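Local coordinates for protein fructose-bisphosphate aldolase (Thermus caldophilus, PDB 2FJK) that is a class II fructose-bisphosphate aldolase of the TIM-barrel clan and holds 1,3-dihydroxyacetonephosphate in its pocket, at residues Gln31-Ala36 with Val44-Ser49; Ala66-Ala71 with Val75-Asp80; Lys90-Gly95 with Val125-Glu130. One frame throughout, in Å; residues are numbered along the deposited sequence.

Contact 1. Residues Gln31-Ala36 with Val44-Ser49; sequences QAILEA and VILALS
Helix 31-36, through I33 and L34, lies almost antiparallel to strand 44-47, which answers with V44 and L46; the axes of these short segments approach to 9.3 Å at 171°. This is the return half of a beta-alpha-beta crossover, in which helix 27-38 links strand 19-23 to strand 44-47. Four apolar side chains make the contact, and no hydrogen bond crosses it. Each strand residue divides its two methyls between the two helix residues. L46 sends CD2 to I33, where CG2 of I33 stands 3.6 Å from CD2 of L46, while its other branch meets L34, with CD1 of L46 4.0 Å from CD2 of L34. V44, two residues earlier on the strand, repeats the scheme: its CG2 lies 3.8 Å from CG2 of I33, and its CG1 is 4.1 Å from CD2 of L34. CG2 of I33 touches both strand residues; the chi1 of -59°, which sets this branch opposite the backbone N, points it at the strand. On V44 the chi1 of 70° turns CG1 into the gap between backbone N and carbonyl carbon, on the L34 side. I33 and L46 slide past each other in opposite directions, CD1 of I33 also coming to 4.1 Å from CD2 of L46; the other three pairs meet at about a right angle. The polar side chains of the helix segment have partners on helix 277-299, where Q31 bonds R285 and E35 forms a salt bridge with K289. Beyond the strand, S49 caps the start of helix 50-68 through A52 N. F22 of strand 19-23 packs on both I33 and V44, whereas V75 of strand 75-78 touches V44 and L34, and helix 50-68 adds L67 against L34 and V64 against L46.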
ATOM      1  N   GLN A  31       6.082  -7.519  14.900  1.00 18.80           N
ATOM      2  CA  GLN A  31       7.511  -7.443  14.617  1.00 20.38           C
ATOM      3  C   GLN A  31       8.237  -8.652  15.194  1.00 19.72           C
ATOM      4  O   GLN A  31       9.060  -9.286  14.514  1.00 16.89           O
ATOM      5  CB  GLN A  31       8.104  -6.180  15.232  1.00 19.40           C
ATOM      6  CG  GLN A  31       7.477  -4.898  14.729  1.00 21.69           C
ATOM      7  CD  GLN A  31       8.083  -3.681  15.396  1.00 23.10           C
ATOM      8  OE1 GLN A  31       8.064  -3.556  16.620  1.00 22.09           O
ATOM      9  NE2 GLN A  31       8.628  -2.780  14.595  1.00 25.45           N
ATOM     10  N   ALA A  32       7.941  -8.953  16.459  1.00 19.00           N
ATOM     11  CA  ALA A  32       8.571 -10.081  17.145  1.00 18.73           C
ATOM     12  C   ALA A  32       8.329 -11.384  16.388  1.00 18.64           C
ATOM     13  O   ALA A  32       9.261 -12.157  16.137  1.00 17.55           O
ATOM     14  CB  ALA A  32       8.038 -10.199  18.571  1.00 18.66           C
ATOM     15  N   ILE A  33       7.075 -11.619  16.023  1.00 14.57           N
ATOM     16  CA  ILE A  33       6.731 -12.825  15.303  1.00 15.74           C
ATOM     17  C   ILE A  33       7.458 -12.937  13.968  1.00 17.12           C
ATOM     18  O   ILE A  33       8.074 -13.966  13.689  1.00 14.95           O
ATOM     19  CB  ILE A  33       5.227 -12.914  15.031  1.00 15.15           C
ATOM     20  CG1 ILE A  33       4.442 -12.903  16.351  1.00 15.35           C
ATOM     21  CG2 ILE A  33       4.930 -14.182  14.259  1.00 17.99           C
ATOM     22  CD1 ILE A  33       2.939 -12.794  16.144  1.00 11.11           C
ATOM     23  N   LEU A  34       7.365 -11.890  13.147  1.00 18.42           N
ATOM     24  CA  LEU A  34       8.000 -11.874  11.830  1.00 20.38           C
ATOM     25  C   LEU A  34       9.525 -11.903  11.862  1.00 21.67           C
ATOM     26  O   LEU A  34      10.158 -12.503  10.989  1.00 24.01           O
ATOM     27  CB  LEU A  34       7.540 -10.655  11.023  1.00 18.11           C
ATOM     28  CG  LEU A  34       6.096 -10.682  10.507  1.00 17.78           C
ATOM     29  CD1 LEU A  34       5.839  -9.464   9.642  1.00 18.26           C
ATOM     30  CD2 LEU A  34       5.855 -11.954   9.718  1.00 13.00           C
ATOM     31  N   GLU A  35      10.122 -11.250  12.851  1.00 21.72           N
ATOM     32  CA  GLU A  35      11.575 -11.243  12.955  1.00 22.37           C
ATOM     33  C   GLU A  35      12.020 -12.650  13.327  1.00 23.07           C
ATOM     34  O   GLU A  35      12.999 -13.172  12.772  1.00 21.66           O
ATOM     35  CB  GLU A  35      12.037 -10.252  14.014  1.00 22.81           C
ATOM     36  CG  GLU A  35      11.918  -8.810  13.589  1.00 26.81           C
ATOM     37  CD  GLU A  35      12.285  -7.862  14.703  1.00 27.08           C
ATOM     38  OE1 GLU A  35      13.258  -8.161  15.422  1.00 28.57           O
ATOM     39  OE2 GLU A  35      11.615  -6.817  14.851  1.00 28.50           O
ATOM     40  N   ALA A  36      11.295 -13.258  14.264  1.00 20.62           N
ATOM     41  CA  ALA A  36      11.596 -14.618  14.686  1.00 21.12           C
ATOM     42  C   ALA A  36      11.515 -15.495  13.434  1.00 21.26           C
ATOM     43  O   ALA A  36      12.315 -16.408  13.251  1.00 20.94           O
ATOM     44  CB  ALA A  36      10.582 -15.083  15.731  1.00 20.87           C
ATOM     45  N   VAL A  44       5.591 -18.843   8.474  1.00 19.00           N
ATOM     46  CA  VAL A  44       4.845 -18.447   9.664  1.00 17.42           C
ATOM     47  C   VAL A  44       3.446 -17.957   9.315  1.00 17.50           C
ATOM     48  O   VAL A  44       3.184 -17.528   8.192  1.00 16.41           O
ATOM     49  CB  VAL A  44       5.587 -17.322  10.444  1.00 18.64           C
ATOM     50  CG1 VAL A  44       5.551 -16.023   9.656  1.00 14.69           C
ATOM     51  CG2 VAL A  44       4.961 -17.130  11.829  1.00 18.00           C
ATOM     52  N   ILE A  45       2.550 -18.037  10.292  1.00 17.38           N
ATOM     53  CA  ILE A  45       1.175 -17.596  10.129  1.00 18.36           C
ATOM     54  C   ILE A  45       0.857 -16.514  11.151  1.00 18.56           C
ATOM     55  O   ILE A  45       1.077 -16.697  12.349  1.00 21.53           O
ATOM     56  CB  ILE A  45       0.179 -18.761  10.339  1.00 19.06           C
ATOM     57  CG1 ILE A  45       0.321 -19.780   9.205  1.00 19.45           C
ATOM     58  CG2 ILE A  45      -1.250 -18.234  10.374  1.00 16.97           C
ATOM     59  CD1 ILE A  45      -0.559 -21.006   9.370  1.00 18.59           C
ATOM     60  N   LEU A  46       0.363 -15.377  10.676  1.00 18.31           N
ATOM     61  CA  LEU A  46      -0.028 -14.296  11.573  1.00 18.13           C
ATOM     62  C   LEU A  46      -1.526 -14.485  11.838  1.00 19.02           C
ATOM     63  O   LEU A  46      -2.353 -14.399  10.925  1.00 19.55           O
ATOM     64  CB  LEU A  46       0.257 -12.935  10.929  1.00 17.86           C
ATOM     65  CG  LEU A  46       1.748 -12.638  10.741  1.00 15.24           C
ATOM     66  CD1 LEU A  46       1.953 -11.229  10.224  1.00 17.88           C
ATOM     67  CD2 LEU A  46       2.442 -12.787  12.070  1.00 18.65           C
ATOM     68  N   ALA A  47      -1.869 -14.777  13.088  1.00 18.91           N
ATOM     69  CA  ALA A  47      -3.258 -15.006  13.465  1.00 18.13           C
ATOM     70  C   ALA A  47      -3.878 -13.807  14.158  1.00 17.80           C
ATOM     71  O   ALA A  47      -3.287 -13.214  15.061  1.00 18.36           O
ATOM     72  CB  ALA A  47      -3.360 -16.245  14.375  1.00 17.03           C
ATOM     73  N   LEU A  48      -5.071 -13.441  13.716  1.00 19.13           N
ATOM     74  CA  LEU A  48      -5.771 -12.335  14.322  1.00 20.84           C
ATOM     75  C   LEU A  48      -7.189 -12.735  14.696  1.00 20.98           C
ATOM     76  O   LEU A  48      -8.012 -13.000  13.834  1.00 20.05           O
ATOM     77  CB  LEU A  48      -5.823 -11.138  13.378  1.00 19.82           C
ATOM     78  CG  LEU A  48      -4.564 -10.293  13.214  1.00 21.14           C
ATOM     79  CD1 LEU A  48      -3.542 -11.033  12.348  1.00 20.68           C
ATOM     80  CD2 LEU A  48      -4.954  -8.967  12.578  1.00 19.62           C
ATOM     81  N   SER A  49      -7.477 -12.756  15.990  1.00 21.00           N
ATOM     82  CA  SER A  49      -8.815 -13.099  16.453  1.00 18.56           C
ATOM     83  C   SER A  49      -9.721 -11.939  16.076  1.00 19.39           C
ATOM     84  O   SER A  49      -9.277 -10.947  15.479  1.00 19.04           O
ATOM     85  CB  SER A  49      -8.816 -13.257  17.970  1.00 17.95           C
ATOM     86  OG  SER A  49      -8.580 -11.992  18.584  1.00 19.71           O
TER

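Contact 2. Residues Ala66-Ala71 with Val75-Asp80. With 13P (1,3-dihydroxyacetonephosphate), chain E.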
ATOM      1  N   ALA A  66       0.679  -5.900   4.836  1.00 26.62           N
ATOM      2  CA  ALA A  66       1.934  -5.323   4.378  1.00 29.10           C
ATOM      3  C   ALA A  66       2.848  -6.022   5.379  1.00 30.06           C
ATOM      4  O   ALA A  66       2.354  -6.646   6.305  1.00 36.71           O
ATOM      5  CB  ALA A  66       1.942  -3.812   4.577  1.00 25.09           C
ATOM      6  N   LEU A  67       4.155  -5.939   5.234  1.00 29.18           N
ATOM      7  CA  LEU A  67       5.022  -6.663   6.166  1.00 27.24           C
ATOM      8  C   LEU A  67       4.961  -8.152   5.822  1.00 24.72           C
ATOM      9  O   LEU A  67       5.994  -8.769   5.597  1.00 24.16           O
ATOM     10  CB  LEU A  67       4.605  -6.447   7.627  1.00 24.92           C
ATOM     11  CG  LEU A  67       4.952  -5.094   8.268  1.00 22.77           C
ATOM     12  CD1 LEU A  67       4.831  -5.224   9.775  1.00 18.20           C
ATOM     13  CD2 LEU A  67       6.360  -4.683   7.907  1.00 18.45           C
ATOM     14  N   ALA A  68       3.766  -8.734   5.783  1.00 23.30           N
ATOM     15  CA  ALA A  68       3.652 -10.150   5.410  1.00 24.35           C
ATOM     16  C   ALA A  68       4.195 -10.263   3.986  1.00 24.86           C
ATOM     17  O   ALA A  68       4.983 -11.159   3.669  1.00 22.27           O
ATOM     18  CB  ALA A  68       2.189 -10.616   5.440  1.00 23.93           C
ATOM     19  N   GLN A  69       3.756  -9.336   3.139  1.00 26.36           N
ATOM     20  CA  GLN A  69       4.184  -9.277   1.745  1.00 27.70           C
ATOM     21  C   GLN A  69       5.699  -9.051   1.702  1.00 27.17           C
ATOM     22  O   GLN A  69       6.428  -9.797   1.045  1.00 26.36           O
ATOM     23  CB  GLN A  69       3.491  -8.112   1.031  1.00 28.19           C
ATOM     24  CG  GLN A  69       2.003  -8.014   1.317  1.00 34.55           C
ATOM     25  CD  GLN A  69       1.348  -6.780   0.704  1.00 37.14           C
ATOM     26  OE1 GLN A  69       1.852  -5.659   0.830  1.00 38.11           O
ATOM     27  NE2 GLN A  69       0.207  -6.983   0.050  1.00 39.55           N
ATOM     28  N   GLU A  70       6.150  -8.019   2.416  1.00 26.68           N
ATOM     29  CA  GLU A  70       7.563  -7.645   2.479  1.00 28.20           C
ATOM     30  C   GLU A  70       8.500  -8.723   3.014  1.00 27.73           C
ATOM     31  O   GLU A  70       9.679  -8.746   2.651  1.00 29.34           O
ATOM     32  CB  GLU A  70       7.741  -6.372   3.317  1.00 30.17           C
ATOM     33  CG  GLU A  70       7.402  -5.084   2.580  1.00 34.22           C
ATOM     34  CD  GLU A  70       7.453  -3.851   3.475  1.00 37.89           C
ATOM     35  OE1 GLU A  70       8.523  -3.559   4.051  1.00 39.37           O
ATOM     36  OE2 GLU A  70       6.413  -3.168   3.603  1.00 39.72           O
ATOM     37  N   ALA A  71       7.985  -9.613   3.861  1.00 25.28           N
ATOM     38  CA  ALA A  71       8.798 -10.676   4.452  1.00 24.91           C
ATOM     39  C   ALA A  71       9.522 -11.555   3.430  1.00 26.02           C
ATOM     40  O   ALA A  71       9.044 -11.748   2.316  1.00 25.61           O
ATOM     41  CB  ALA A  71       7.942 -11.540   5.349  1.00 24.61           C
ATOM     42  N   VAL A  75       4.581 -16.216   4.536  1.00 23.32           N
ATOM     43  CA  VAL A  75       3.743 -15.724   5.622  1.00 24.28           C
ATOM     44  C   VAL A  75       2.269 -15.736   5.240  1.00 24.82           C
ATOM     45  O   VAL A  75       1.893 -15.247   4.174  1.00 26.51           O
ATOM     46  CB  VAL A  75       4.109 -14.274   6.021  1.00 22.87           C
ATOM     47  CG1 VAL A  75       3.092 -13.742   7.028  1.00 24.29           C
ATOM     48  CG2 VAL A  75       5.514 -14.223   6.610  1.00 21.20           C
ATOM     49  N   ALA A  76       1.440 -16.292   6.119  1.00 23.84           N
ATOM     50  CA  ALA A  76      -0.003 -16.338   5.899  1.00 22.79           C
ATOM     51  C   ALA A  76      -0.670 -15.503   6.985  1.00 22.48           C
ATOM     52  O   ALA A  76      -0.200 -15.464   8.123  1.00 22.06           O
ATOM     53  CB  ALA A  76      -0.512 -17.778   5.966  1.00 21.48           C
ATOM     54  N   VAL A  77      -1.756 -14.829   6.623  1.00 22.13           N
ATOM     55  CA  VAL A  77      -2.515 -14.011   7.562  1.00 22.60           C
ATOM     56  C   VAL A  77      -3.908 -14.657   7.716  1.00 24.91           C
ATOM     57  O   VAL A  77      -4.731 -14.588   6.803  1.00 24.30           O
ATOM     58  CB  VAL A  77      -2.631 -12.568   7.033  1.00 21.38           C
ATOM     59  CG1 VAL A  77      -3.468 -11.718   7.979  1.00 20.64           C
ATOM     60  CG2 VAL A  77      -1.219 -11.967   6.864  1.00 20.44           C
ATOM     61  N   HIS A  78      -4.145 -15.302   8.866  1.00 26.63           N
ATOM     62  CA  HIS A  78      -5.409 -16.002   9.147  1.00 26.78           C
ATOM     63  C   HIS A  78      -6.322 -15.330  10.172  1.00 27.31           C
ATOM     64  O   HIS A  78      -5.849 -14.716  11.126  1.00 28.12           O
ATOM     65  CB  HIS A  78      -5.137 -17.426   9.647  1.00 28.10           C
ATOM     66  CG  HIS A  78      -4.510 -18.326   8.631  1.00 31.34           C
ATOM     67  ND1 HIS A  78      -4.710 -19.690   8.627  1.00 32.35           N
ATOM     68  CD2 HIS A  78      -3.674 -18.066   7.596  1.00 32.50           C
ATOM     69  CE1 HIS A  78      -4.029 -20.231   7.632  1.00 33.58           C
ATOM     70  NE2 HIS A  78      -3.392 -19.268   6.990  1.00 32.90           N
ATOM     71  N   LEU A  79      -7.633 -15.487   9.982  1.00 28.54           N
ATOM     72  CA  LEU A  79      -8.633 -14.912  10.879  1.00 28.92           C
ATOM     73  C   LEU A  79      -8.667 -15.611  12.247  1.00 30.62           C
ATOM     74  O   LEU A  79      -8.528 -14.963  13.271  1.00 31.89           O
ATOM     75  CB  LEU A  79     -10.022 -14.952  10.232  1.00 27.14           C
ATOM     76  CG  LEU A  79     -11.243 -14.719  11.140  1.00 26.52           C
ATOM     77  CD1 LEU A  79     -11.118 -13.398  11.889  1.00 23.29           C
ATOM     78  CD2 LEU A  79     -12.512 -14.732  10.292  1.00 24.45           C
ATOM     79  N   ASP A  80      -8.856 -16.921  12.286  1.00 30.30           N
ATOM     80  CA  ASP A  80      -8.871 -17.603  13.586  1.00 31.76           C
ATOM     81  C   ASP A  80     -10.193 -17.457  14.373  1.00 30.69           C
ATOM     82  O   ASP A  80     -10.506 -16.399  14.937  1.00 29.22           O
ATOM     83  CB  ASP A  80      -7.692 -17.100  14.442  1.00 31.87           C
ATOM     84  CG  ASP A  80      -7.455 -17.942  15.685  1.00 32.38           C
ATOM     85  OD1 ASP A  80      -7.407 -19.183  15.557  1.00 35.83           O
ATOM     86  OD2 ASP A  80      -7.299 -17.362  16.783  1.00 31.62           O
TER
HETATM   87  P   13P E1063      -3.736 -20.530  23.668  0.70 20.45           P
HETATM   88  O1P 13P E1063      -4.545 -19.664  24.749  0.70 21.08           O
HETATM   89  O2P 13P E1063      -3.501 -21.954  24.320  0.70 23.94           O
HETATM   90  O3P 13P E1063      -2.361 -19.848  23.391  0.70 19.39           O
HETATM   91  O1  13P E1063      -4.613 -20.611  22.325  0.70 24.31           O
HETATM   92  C1  13P E1063      -3.939 -20.640  21.068  0.70 28.71           C
HETATM   93  C2  13P E1063      -4.998 -20.997  20.055  0.70 31.40           C
HETATM   94  O2  13P E1063      -5.701 -21.987  20.244  0.70 34.55           O
HETATM   95  C3  13P E1063      -5.206 -20.144  18.805  0.70 32.96           C
HETATM   96  O3  13P E1063      -6.332 -20.608  18.068  0.70 34.00           O
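A68 and A71 pack on V75 and V77 in the beta-alpha-beta unit made by strand 44-47, helix 50-68 and strand 75-78, just where the chain turns from helix to strand. The first shell is entirely apolar. V75 spreads its methyls over both alanines: with chi1 at 173° its CG1 extends opposite the backbone N and reaches A68, CG1 of V75 lying 3.6 Å from CB of A68, while its CG2 is 3.8 Å from CB of A71. V77 holds nearly the same rotamer but uses the other branch on A68, its CG2 coming to 3.9 Å from CB of A68. CB of A68 thus touches two residues of one strand face; consistent with so small a side chain, CA of A68 lies 5.6 Å from CA of V75. Further out, A71 N bonds L67 O, which keeps the turn carrying both alanines together. L34 of helix 27-38 packs on V75 and F96 on V77, and E70 forms salt bridges with R58 and R62 of the second subunit. At the far end, past H78, whose ND1 is bonded to K249, the chain enters the ligand pocket. There T254, K182, S211, D253, H178 and G179 also bind 1,3-dihydroxyacetonephosphate, and H208 makes a weak bond to D80. The ligand's O3 donates to OD1 of D80 at 3.1 Å.

Contact 3. Residues Lys90-Gly95 with Val125-Glu130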
ATOM      1  N   LYS A  90     -15.416  -9.487   6.568  1.00 19.75           N
ATOM      2  CA  LYS A  90     -14.562  -8.376   6.976  1.00 21.83           C
ATOM      3  C   LYS A  90     -13.101  -8.793   6.813  1.00 19.61           C
ATOM      4  O   LYS A  90     -12.255  -7.994   6.434  1.00 21.33           O
ATOM      5  CB  LYS A  90     -14.833  -7.979   8.441  1.00 22.97           C
ATOM      6  CG  LYS A  90     -16.179  -7.290   8.650  1.00 28.16           C
ATOM      7  CD  LYS A  90     -16.464  -6.990  10.124  1.00 32.14           C
ATOM      8  CE  LYS A  90     -17.783  -6.232  10.282  1.00 34.16           C
ATOM      9  NZ  LYS A  90     -18.163  -5.963  11.707  1.00 34.33           N
ATOM     10  N   ALA A  91     -12.810 -10.050   7.109  1.00 20.62           N
ATOM     11  CA  ALA A  91     -11.453 -10.568   6.983  1.00 20.37           C
ATOM     12  C   ALA A  91     -11.021 -10.601   5.503  1.00 21.00           C
ATOM     13  O   ALA A  91      -9.874 -10.274   5.180  1.00 18.95           O
ATOM     14  CB  ALA A  91     -11.376 -11.963   7.590  1.00 21.66           C
ATOM     15  N   LEU A  92     -11.938 -10.991   4.612  1.00 20.29           N
ATOM     16  CA  LEU A  92     -11.641 -11.039   3.170  1.00 20.63           C
ATOM     17  C   LEU A  92     -11.358  -9.633   2.662  1.00 21.38           C
ATOM     18  O   LEU A  92     -10.441  -9.416   1.858  1.00 21.43           O
ATOM     19  CB  LEU A  92     -12.826 -11.613   2.381  1.00 16.87           C
ATOM     20  CG  LEU A  92     -13.257 -13.038   2.713  1.00 16.27           C
ATOM     21  CD1 LEU A  92     -14.429 -13.440   1.806  1.00 16.15           C
ATOM     22  CD2 LEU A  92     -12.073 -13.981   2.534  1.00 11.27           C
ATOM     23  N   ARG A  93     -12.171  -8.694   3.140  1.00 20.60           N
ATOM     24  CA  ARG A  93     -12.063  -7.284   2.798  1.00 21.25           C
ATOM     25  C   ARG A  93     -10.730  -6.681   3.245  1.00 23.41           C
ATOM     26  O   ARG A  93     -10.202  -5.783   2.589  1.00 23.70           O
ATOM     27  CB  ARG A  93     -13.194  -6.511   3.465  1.00 21.03           C
ATOM     28  CG  ARG A  93     -13.104  -4.989   3.332  1.00 20.68           C
ATOM     29  CD  ARG A  93     -13.452  -4.537   1.930  1.00 21.05           C
ATOM     30  NE  ARG A  93     -13.683  -3.095   1.878  1.00 21.34           N
ATOM     31  CZ  ARG A  93     -14.027  -2.427   0.780  1.00 18.46           C
ATOM     32  NH1 ARG A  93     -14.184  -3.069  -0.369  1.00 18.09           N
ATOM     33  NH2 ARG A  93     -14.212  -1.117   0.832  1.00 15.40           N
ATOM     34  N   GLU A  94     -10.200  -7.164   4.365  1.00 22.71           N
ATOM     35  CA  GLU A  94      -8.939  -6.649   4.881  1.00 23.98           C
ATOM     36  C   GLU A  94      -7.719  -7.415   4.363  1.00 22.87           C
ATOM     37  O   GLU A  94      -6.622  -7.275   4.900  1.00 22.87           O
ATOM     38  CB  GLU A  94      -8.929  -6.691   6.409  1.00 27.23           C
ATOM     39  CG  GLU A  94      -9.577  -5.485   7.067  1.00 35.27           C
ATOM     40  CD  GLU A  94      -9.744  -4.319   6.113  1.00 42.78           C
ATOM     41  OE1 GLU A  94      -9.354  -4.456   4.935  1.00 46.49           O
ATOM     42  OE2 GLU A  94     -10.266  -3.271   6.543  1.00 46.54           O
ATOM     43  N   GLY A  95      -7.909  -8.231   3.330  1.00 20.26           N
ATOM     44  CA  GLY A  95      -6.784  -8.948   2.740  1.00 20.17           C
ATOM     45  C   GLY A  95      -6.244 -10.231   3.355  1.00 21.14           C
ATOM     46  O   GLY A  95      -5.166 -10.682   2.967  1.00 18.78           O
ATOM     47  N   VAL A 125     -12.554 -15.714  -3.893  1.00 26.45           N
ATOM     48  CA  VAL A 125     -11.500 -14.699  -3.892  1.00 25.55           C
ATOM     49  C   VAL A 125     -10.098 -15.245  -3.567  1.00 25.48           C
ATOM     50  O   VAL A 125      -9.255 -14.532  -3.014  1.00 25.10           O
ATOM     51  CB  VAL A 125     -11.825 -13.540  -2.905  1.00 26.36           C
ATOM     52  CG1 VAL A 125     -13.189 -12.968  -3.215  1.00 26.27           C
ATOM     53  CG2 VAL A 125     -11.766 -14.029  -1.467  1.00 27.78           C
ATOM     54  N   GLY A 126      -9.853 -16.508  -3.901  1.00 24.42           N
ATOM     55  CA  GLY A 126      -8.540 -17.095  -3.668  1.00 24.95           C
ATOM     56  C   GLY A 126      -8.030 -17.183  -2.235  1.00 23.37           C
ATOM     57  O   GLY A 126      -6.822 -17.182  -1.995  1.00 22.39           O
ATOM     58  N   VAL A 127      -8.944 -17.264  -1.279  1.00 21.87           N
ATOM     59  CA  VAL A 127      -8.573 -17.373   0.126  1.00 22.55           C
ATOM     60  C   VAL A 127      -8.890 -18.780   0.632  1.00 20.76           C
ATOM     61  O   VAL A 127      -9.903 -19.362   0.241  1.00 23.93           O
ATOM     62  CB  VAL A 127      -9.352 -16.338   0.978  1.00 22.13           C
ATOM     63  CG1 VAL A 127      -9.137 -16.604   2.460  1.00 24.74           C
ATOM     64  CG2 VAL A 127      -8.883 -14.931   0.625  1.00 25.52           C
ATOM     65  N   THR A 128      -8.036 -19.331   1.490  1.00 20.53           N
ATOM     66  CA  THR A 128      -8.283 -20.664   2.037  1.00 21.40           C
ATOM     67  C   THR A 128      -9.142 -20.618   3.301  1.00 21.71           C
ATOM     68  O   THR A 128      -9.284 -19.578   3.949  1.00 19.34           O
ATOM     69  CB  THR A 128      -6.977 -21.417   2.357  1.00 21.59           C
ATOM     70  OG1 THR A 128      -6.153 -20.615   3.208  1.00 22.19           O
ATOM     71  CG2 THR A 128      -6.236 -21.760   1.070  1.00 23.50           C
ATOM     72  N   VAL A 129      -9.706 -21.762   3.655  1.00 23.61           N
ATOM     73  CA  VAL A 129     -10.590 -21.838   4.808  1.00 24.58           C
ATOM     74  C   VAL A 129     -10.269 -22.956   5.779  1.00 25.76           C
ATOM     75  O   VAL A 129     -10.043 -24.100   5.380  1.00 24.18           O
ATOM     76  CB  VAL A 129     -12.049 -22.023   4.354  1.00 25.50           C
ATOM     77  CG1 VAL A 129     -12.954 -22.268   5.550  1.00 26.38           C
ATOM     78  CG2 VAL A 129     -12.502 -20.798   3.598  1.00 24.64           C
ATOM     79  N   GLU A 130     -10.239 -22.610   7.060  1.00 24.86           N
ATOM     80  CA  GLU A 130     -10.008 -23.595   8.100  1.00 26.01           C
ATOM     81  C   GLU A 130     -11.361 -23.774   8.781  1.00 26.26           C
ATOM     82  O   GLU A 130     -12.122 -22.815   8.924  1.00 25.60           O
ATOM     83  CB  GLU A 130      -8.996 -23.099   9.136  1.00 25.05           C
ATOM     84  CG  GLU A 130      -8.658 -24.167  10.167  1.00 27.13           C
ATOM     85  CD  GLU A 130      -7.755 -23.670  11.279  1.00 28.24           C
ATOM     86  OE1 GLU A 130      -6.700 -23.074  10.979  1.00 27.97           O
ATOM     87  OE2 GLU A 130      -8.099 -23.889  12.458  1.00 26.56           O
TER
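With chi1 of -61° and an extended chi2, L92 carries its CD2 branch off helix 90-93 to V127, whose own chi1 of 171° directs CG1 opposite the backbone N and CG2 opposite the carbonyl carbon. The leucine methyl settles in the fork so formed: CD2 of L92 is 3.8 Å from CG2 of V127 and 3.9 Å from its CG1. V125 joins it through a single methyl, CG2 of V125 standing 4.0 Å from CD2 of L92. All of the contact therefore rests on one leucine methyl against two valines spaced two apart, with no hydrogen bond between the segments. Both sides come just as a helix stops. G95 is the C-prime residue of a Schellman motif ending helix 85-93, and G126 plays the same part for helix 108-124, turning the chain toward strand 128-133. R93 of the fourth subunit packs on V125 and V127, and L92 O accepts a hydrogen bond from its NH1, placing the contact at a subunit interface. Within the chain, L92 packs on V99 of strand 98-101 and V127 on A122 of helix 108-124. L92 thus joins helix 85-93 to strand 98-101 and to the turn between helix 108-124 and strand 128-133.

Overall arrangement
The three contacts follow one another along the chain and round the barrel. Contacts 1 and 2, centres 8 Å apart, are joined through adjacent parallel strands: L46 N probably bonds A76 O at 2.6 Å, L46 O probably accepts from H78 N, and V44 packs on V75. Contact 3 lies about 12 Å from contact 2, centre to centre, and touches it where CD2 of L79 meets CB of A91 at 4.0 Å. Contacts 1 and 3 do not touch, their nearest atoms being about 7 Å apart. Contact 2 alone includes a residue of the ligand pocket, D80; the side chain of I33 in contact 1 is about 11 Å from the 1,3-dihydroxyacetonephosphate.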